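Local coordinates for SusD-like protein BACOVA_02651 (PDB 5E75) that binds polysaccharide at the cell surface and probably captures xyloglucan before its transport into the periplasm for degradation, at residues A[107-118]-A[158-169]. Sequence-based numbering, arbitrary orientation.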
# COMPACT_ATOMS: atom_id res chain seq x y z
N THR A 107 -6.18 27.17 4.12
CA THR A 107 -5.78 26.51 2.88
C THR A 107 -5.00 25.23 3.13
O THR A 107 -5.13 24.28 2.36
CB THR A 107 -4.97 27.46 1.96
OG1 THR A 107 -3.81 27.97 2.64
CG2 THR A 107 -5.84 28.63 1.50
N LYS A 108 -4.21 25.18 4.20
CA LYS A 108 -3.54 23.95 4.58
C LYS A 108 -4.56 22.87 4.92
O LYS A 108 -4.41 21.71 4.52
CB LYS A 108 -2.60 24.21 5.77
CG LYS A 108 -1.93 22.98 6.35
CD LYS A 108 -0.92 23.44 7.38
CE LYS A 108 -0.57 22.34 8.36
NZ LYS A 108 -1.75 21.81 9.13
N ALA A 109 -5.61 23.23 5.66
CA ALA A 109 -6.63 22.26 6.03
C ALA A 109 -7.39 21.73 4.82
O ALA A 109 -7.63 20.52 4.70
CB ALA A 109 -7.61 22.89 7.04
N ILE A 110 -7.77 22.63 3.91
CA ILE A 110 -8.41 22.21 2.67
C ILE A 110 -7.46 21.32 1.88
O ILE A 110 -7.88 20.31 1.32
CB ILE A 110 -8.86 23.42 1.83
CG1 ILE A 110 -9.97 24.17 2.57
CG2 ILE A 110 -9.38 22.97 0.46
CD1 ILE A 110 -10.24 25.59 2.02
N ALA A 111 -6.18 21.69 1.84
CA ALA A 111 -5.20 20.90 1.09
C ALA A 111 -5.02 19.50 1.67
O ALA A 111 -4.91 18.54 0.92
CB ALA A 111 -3.86 21.63 1.04
N GLU A 112 -4.99 19.38 3.00
CA GLU A 112 -4.86 18.05 3.60
C GLU A 112 -6.10 17.22 3.30
O GLU A 112 -5.99 16.03 2.98
CB GLU A 112 -4.66 18.18 5.10
CG GLU A 112 -3.32 18.77 5.49
CD GLU A 112 -3.21 18.96 6.99
OE1 GLU A 112 -3.93 19.81 7.54
OE2 GLU A 112 -2.46 18.21 7.63
N ALA A 113 -7.28 17.83 3.39
CA ALA A 113 -8.53 17.15 3.08
C ALA A 113 -8.51 16.68 1.63
O ALA A 113 -8.81 15.52 1.35
CB ALA A 113 -9.71 18.07 3.32
N ARG A 114 -8.14 17.55 0.70
CA ARG A 114 -8.16 17.18 -0.71
C ARG A 114 -7.08 16.15 -1.04
O ARG A 114 -7.29 15.27 -1.88
CB ARG A 114 -8.04 18.42 -1.60
CG ARG A 114 -9.25 19.34 -1.44
CD ARG A 114 -9.28 20.47 -2.46
NE ARG A 114 -9.57 19.99 -3.81
CZ ARG A 114 -9.79 20.77 -4.85
NH1 ARG A 114 -9.77 22.09 -4.72
NH2 ARG A 114 -10.03 20.23 -6.04
N LEU A 115 -5.94 16.20 -0.36
CA LEU A 115 -4.91 15.17 -0.54
C LEU A 115 -5.45 13.81 -0.13
O LEU A 115 -5.25 12.81 -0.84
CB LEU A 115 -3.66 15.52 0.28
CG LEU A 115 -2.54 14.47 0.34
CD1 LEU A 115 -2.04 14.14 -1.05
CD2 LEU A 115 -1.35 14.91 1.22
N MET A 116 -6.12 13.74 1.01
CA MET A 116 -6.64 12.46 1.48
C MET A 116 -7.76 11.98 0.59
O MET A 116 -7.83 10.78 0.28
CB MET A 116 -7.09 12.53 2.94
CG MET A 116 -5.97 12.77 3.91
SD MET A 116 -4.75 11.47 3.86
CE MET A 116 -3.68 11.95 5.21
N ARG A 117 -8.63 12.87 0.14
CA ARG A 117 -9.69 12.51 -0.77
C ARG A 117 -9.12 11.94 -2.07
O ARG A 117 -9.61 10.93 -2.60
CB ARG A 117 -10.57 13.73 -1.05
CG ARG A 117 -11.82 13.44 -1.87
CD ARG A 117 -12.78 14.60 -1.90
NE ARG A 117 -12.28 15.74 -2.64
CZ ARG A 117 -12.90 16.91 -2.69
NH1 ARG A 117 -14.04 17.11 -2.03
NH2 ARG A 117 -12.38 17.89 -3.41
N ALA A 118 -8.05 12.55 -2.56
CA ALA A 118 -7.37 12.07 -3.76
C ALA A 118 -6.81 10.68 -3.54
O ALA A 118 -6.95 9.81 -4.39
CB ALA A 118 -6.26 13.03 -4.18
N ILE A 158 -9.07 13.27 -9.04
CA ILE A 158 -7.86 13.05 -8.26
C ILE A 158 -6.79 14.09 -8.58
O ILE A 158 -6.20 14.70 -7.69
CB ILE A 158 -7.31 11.63 -8.53
CG1 ILE A 158 -8.22 10.55 -7.94
CG2 ILE A 158 -5.91 11.46 -7.99
CD1 ILE A 158 -8.01 9.17 -8.55
N ILE A 159 -6.56 14.32 -9.87
CA ILE A 159 -5.58 15.32 -10.31
C ILE A 159 -5.93 16.73 -9.79
O ILE A 159 -5.05 17.46 -9.30
CB ILE A 159 -5.43 15.30 -11.86
CG1 ILE A 159 -4.71 14.03 -12.30
CG2 ILE A 159 -4.67 16.54 -12.35
CD1 ILE A 159 -4.87 13.72 -13.79
N ASN A 160 -7.20 17.09 -9.86
CA ASN A 160 -7.60 18.42 -9.40
C ASN A 160 -7.33 18.58 -7.90
O ASN A 160 -6.83 19.62 -7.45
CB ASN A 160 -9.09 18.67 -9.67
CG ASN A 160 -9.40 18.85 -11.14
OD1 ASN A 160 -8.51 18.95 -11.99
ND2 ASN A 160 -10.70 18.87 -11.46
N ASP A 161 -7.64 17.55 -7.13
CA ASP A 161 -7.41 17.57 -5.69
C ASP A 161 -5.91 17.67 -5.40
O ASP A 161 -5.47 18.47 -4.55
CB ASP A 161 -7.95 16.31 -5.01
CG ASP A 161 -9.42 16.39 -4.66
OD1 ASP A 161 -10.03 17.49 -4.78
OD2 ASP A 161 -9.98 15.36 -4.24
N LEU A 162 -5.11 16.87 -6.09
CA LEU A 162 -3.67 16.93 -5.89
C LEU A 162 -3.06 18.27 -6.30
O LEU A 162 -2.12 18.74 -5.65
CB LEU A 162 -2.99 15.76 -6.61
CG LEU A 162 -3.31 14.40 -5.99
CD1 LEU A 162 -2.85 13.28 -6.89
CD2 LEU A 162 -2.68 14.27 -4.62
N ASN A 163 -3.57 18.87 -7.37
CA ASN A 163 -3.08 20.19 -7.79
C ASN A 163 -3.27 21.20 -6.67
O ASN A 163 -2.36 21.96 -6.37
CB ASN A 163 -3.80 20.70 -9.06
CG ASN A 163 -3.35 20.01 -10.33
OD1 ASN A 163 -2.26 19.44 -10.39
ND2 ASN A 163 -4.17 20.10 -11.37
N TYR A 164 -4.43 21.18 -6.04
CA TYR A 164 -4.68 22.11 -4.95
C TYR A 164 -3.70 21.85 -3.81
O TYR A 164 -3.14 22.78 -3.23
CB TYR A 164 -6.12 22.02 -4.45
CG TYR A 164 -6.44 23.08 -3.40
CD1 TYR A 164 -6.13 22.88 -2.05
CD2 TYR A 164 -7.03 24.29 -3.76
CE1 TYR A 164 -6.39 23.86 -1.10
CE2 TYR A 164 -7.31 25.26 -2.80
CZ TYR A 164 -6.98 25.03 -1.48
OH TYR A 164 -7.23 25.96 -0.51
N ALA A 165 -3.47 20.58 -3.49
CA ALA A 165 -2.57 20.25 -2.40
C ALA A 165 -1.12 20.63 -2.71
O ALA A 165 -0.40 21.10 -1.83
CB ALA A 165 -2.67 18.77 -2.04
N VAL A 166 -0.68 20.43 -3.95
CA VAL A 166 0.66 20.85 -4.34
C VAL A 166 0.81 22.36 -4.11
O VAL A 166 1.84 22.82 -3.62
CB VAL A 166 0.96 20.51 -5.82
CG1 VAL A 166 2.25 21.23 -6.33
CG2 VAL A 166 1.08 19.00 -6.00
N ASP A 167 -0.21 23.12 -4.49
CA ASP A 167 -0.13 24.58 -4.39
C ASP A 167 -0.32 25.14 -2.99
O ASP A 167 0.10 26.27 -2.72
CB ASP A 167 -1.16 25.22 -5.32
CG ASP A 167 -0.84 25.00 -6.78
OD1 ASP A 167 0.35 24.77 -7.11
OD2 ASP A 167 -1.78 25.07 -7.60
N ASN A 168 -0.93 24.38 -2.09
CA ASN A 168 -1.31 24.93 -0.79
C ASN A 168 -0.75 24.24 0.46
O ASN A 168 -1.02 24.65 1.58
CB ASN A 168 -2.82 25.01 -0.69
CG ASN A 168 -3.40 26.05 -1.62
OD1 ASN A 168 -3.42 27.24 -1.29
ND2 ASN A 168 -3.87 25.63 -2.77
N LEU A 169 0.01 23.17 0.27
CA LEU A 169 0.79 22.62 1.37
C LEU A 169 2.17 23.25 1.33
O LEU A 169 2.62 23.70 0.29
CB LEU A 169 0.91 21.10 1.25
CG LEU A 169 -0.39 20.30 1.41
CD1 LEU A 169 -0.14 18.86 1.05
CD2 LEU A 169 -0.95 20.42 2.84
O HOH W 1 -1.14 27.14 2.42
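Ala111 and Ala165 mark the close approach of two roughly antiparallel helical segments, 107-118 and 158-168, whose axes come within 8.0 Å at 146°; Ala111 CA and Ala165 CA are 4.4 Å apart. Toward the far end Ala118 takes the same role, its methyl resting on Leu162 CG and Asp161 CB. Leu115 CD1 meets Leu162 CD2 at 3.6 Å, and Leu169, just past the end of its helix, lays CD2 against Ala111 CB. Beside this apolar seam, buried Asp161 is gripped by two arginines. Arg117 comes side-on, both carboxylate oxygens in its guanidinium plane and met on their syn sides, somewhat out of the carboxylate plane: NE bonds Asp161 OD2 at 2.8 Å and NH2 bonds Asp161 OD1 at 2.7 Å, almost straight at 179°. Arg114, its chain bent at chi3, brings a guanidinium almost perpendicular to the carboxylate and directs both NE (2.7 Å) and NH2 to Asp161 OD1, which thus accepts three N-H groups. As second partners, Glu519 pairs with Arg114 NH2 and Asn87 OD1 bonds Arg117 NH1. Replacing Asp161 by an alanine would probably strip both arginines of the carboxylate they share, leaving Arg117 with neutral Asn87 and Arg114 leaning on Glu519. Tyr164, with CG anti to the backbone N (chi1 -174°), is a knob among Thr107, Ile110, Ala111 and Arg114; CE1 lies 3.5 Å from Ile110 CG2, while its CB sits over one face of the Arg114 guanidinium. Asn168 ND2 lies over the centre of the Tyr164 ring and bonds Tyr164 O. A water donates to both Thr107 OG1 and Asn168 O; OG1 also bonds Glu103 O. The arrangement, alanine-lined helix packing with a knob-into-hole and a salt-bridge network, joins helices 103-125 and 151-168 in the TPR-like helical part of the SusD fold.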